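Local coordinates for ABC transporter substrate binding protein (Ribose) (Agrobacterium vitis, PDB 5DKV) that binds the sugar alpha-D-tagatopyranose and probably serves as the solute-binding component of a bacterial ABC-type sugar transporter, at residues A252-G257 and I272-A277. Numbering follows the deposited sequence.
Sequences AFDAPG and IAQHPA. With T6T (alpha-D-tagatopyranose), chain E.
Q274 reaches past the ring of F253 to the carboxylate of D254, and its course links the sheet to the bound sugar. Its CB sets out with CG anti to the carbonyl carbon (chi1 -58°), and CG lies obliquely to the F253 ring, 3.6 Å from F253 CE2, the two side chains crossing at about a right angle. The chain then runs on extended, bringing CD within 3.8 Å of the same F253 CE2, with the amide turned 57° from the ring plane. At the tip, Q274 NE2 spends its two N-H groups on two acceptors: D254 OD2, at 2.9 Å on its syn lone pair and almost exactly in the amide plane, and tagatose O4, also at 2.9 Å in a nearly straight bond. Q274 OE1 is taken by the hydroxyl of S140, which helps fix the flip of the amide. D254 OD1 accepts a hydrogen bond from tagatose O3 at 2.6 Å, while Y322 OH is a second partner of D254 OD2.

Behind this polar front the strands pair in parallel. I272 N donates to A252 O, and D254 N donates to I272 O (2.8 Å); that same oxygen also lies over one face of the F253 ring. I272 CG2 packs against F253 CE1, and A255 CB meets A273 CB at 3.8 Å.

The two strands belong to a beta-alpha-beta unit with helix 259-264, and sugar-binding side chains set at the C-terminal ends of such parallel strands are characteristic of periplasmic sugar-binding proteins of this family.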
# COMPACT_ATOMS: atom_id res chain seq x y z
N ALA A 252 -12.71 -0.14 3.29
CA ALA A 252 -11.50 0.63 3.39
C ALA A 252 -10.30 -0.26 3.25
O ALA A 252 -10.18 -1.27 3.94
CB ALA A 252 -11.45 1.35 4.72
N PHE A 253 -9.40 0.12 2.36
CA PHE A 253 -8.12 -0.55 2.24
C PHE A 253 -7.21 -0.09 3.36
O PHE A 253 -7.30 1.05 3.80
CB PHE A 253 -7.46 -0.24 0.89
CG PHE A 253 -6.79 -1.43 0.25
CD1 PHE A 253 -7.53 -2.37 -0.43
CD2 PHE A 253 -5.40 -1.59 0.31
CE1 PHE A 253 -6.94 -3.46 -1.01
CE2 PHE A 253 -4.80 -2.69 -0.29
CZ PHE A 253 -5.56 -3.61 -0.95
N ASP A 254 -6.34 -1.00 3.80
CA ASP A 254 -5.40 -0.80 4.91
C ASP A 254 -6.11 -0.84 6.25
O ASP A 254 -7.35 -0.91 6.32
CB ASP A 254 -4.57 0.48 4.72
CG ASP A 254 -3.64 0.38 3.52
OD1 ASP A 254 -3.70 1.26 2.61
OD2 ASP A 254 -2.85 -0.60 3.48
N ALA A 255 -5.33 -0.89 7.32
CA ALA A 255 -5.89 -1.15 8.66
C ALA A 255 -5.19 -0.32 9.74
O ALA A 255 -4.51 -0.87 10.62
CB ALA A 255 -5.81 -2.62 8.98
N PRO A 256 -5.38 1.00 9.70
CA PRO A 256 -4.88 1.79 10.82
C PRO A 256 -5.67 1.48 12.09
O PRO A 256 -6.75 0.89 12.02
CB PRO A 256 -5.10 3.23 10.36
CG PRO A 256 -6.20 3.16 9.39
CD PRO A 256 -6.09 1.82 8.70
N GLY A 257 -5.15 1.91 13.23
CA GLY A 257 -5.77 1.64 14.51
C GLY A 257 -7.23 2.03 14.59
O GLY A 257 -8.01 1.40 15.30
N ILE A 272 -9.50 -3.97 4.52
CA ILE A 272 -8.62 -4.91 3.83
C ILE A 272 -7.16 -4.63 4.24
O ILE A 272 -6.51 -3.75 3.69
CB ILE A 272 -8.77 -4.83 2.29
CG1 ILE A 272 -10.24 -4.83 1.84
CG2 ILE A 272 -7.99 -5.97 1.64
CD1 ILE A 272 -11.05 -5.95 2.39
N ALA A 273 -6.67 -5.35 5.25
CA ALA A 273 -5.30 -5.20 5.75
C ALA A 273 -4.31 -5.82 4.77
O ALA A 273 -4.43 -6.97 4.40
CB ALA A 273 -5.15 -5.85 7.15
N GLN A 274 -3.32 -5.06 4.34
CA GLN A 274 -2.15 -5.65 3.75
C GLN A 274 -1.32 -6.24 4.88
O GLN A 274 -1.70 -6.16 6.04
CB GLN A 274 -1.35 -4.62 2.97
CG GLN A 274 -2.16 -3.93 1.85
CD GLN A 274 -1.29 -3.01 1.03
OE1 GLN A 274 -0.59 -3.48 0.16
NE2 GLN A 274 -1.34 -1.71 1.32
N HIS A 275 -0.17 -6.79 4.50
CA HIS A 275 0.82 -7.34 5.44
C HIS A 275 2.14 -6.59 5.31
O HIS A 275 3.12 -7.14 4.85
CB HIS A 275 1.03 -8.82 5.15
CG HIS A 275 -0.15 -9.68 5.48
ND1 HIS A 275 -0.12 -11.05 5.37
CD2 HIS A 275 -1.41 -9.37 5.88
CE1 HIS A 275 -1.29 -11.55 5.70
NE2 HIS A 275 -2.10 -10.55 6.02
N PRO A 276 2.16 -5.31 5.69
CA PRO A 276 3.40 -4.54 5.49
C PRO A 276 4.61 -5.11 6.22
O PRO A 276 5.72 -4.98 5.70
CB PRO A 276 3.06 -3.16 6.05
CG PRO A 276 1.77 -3.32 6.80
CD PRO A 276 1.05 -4.46 6.13
N ALA A 277 4.44 -5.67 7.41
CA ALA A 277 5.61 -6.17 8.11
C ALA A 277 6.24 -7.32 7.32
O ALA A 277 7.46 -7.43 7.23
CB ALA A 277 5.25 -6.62 9.55
O3 T6T E . -1.90 1.65 0.73
C3 T6T E . -0.56 1.87 1.17
C4 T6T E . 0.36 1.54 0.08
O4 T6T E . 0.21 0.11 -0.27
C5 T6T E . 0.10 2.39 -1.09
O5 T6T E . 1.07 2.17 -2.13
C6 T6T E . 0.24 3.87 -0.75
O6 T6T E . -0.65 4.18 0.37
C2 T6T E . -0.37 3.35 1.53
O2 T6T E . 0.95 3.51 1.98
C1 T6T E . -1.33 3.88 2.52
O1 T6T E . -1.25 3.21 3.74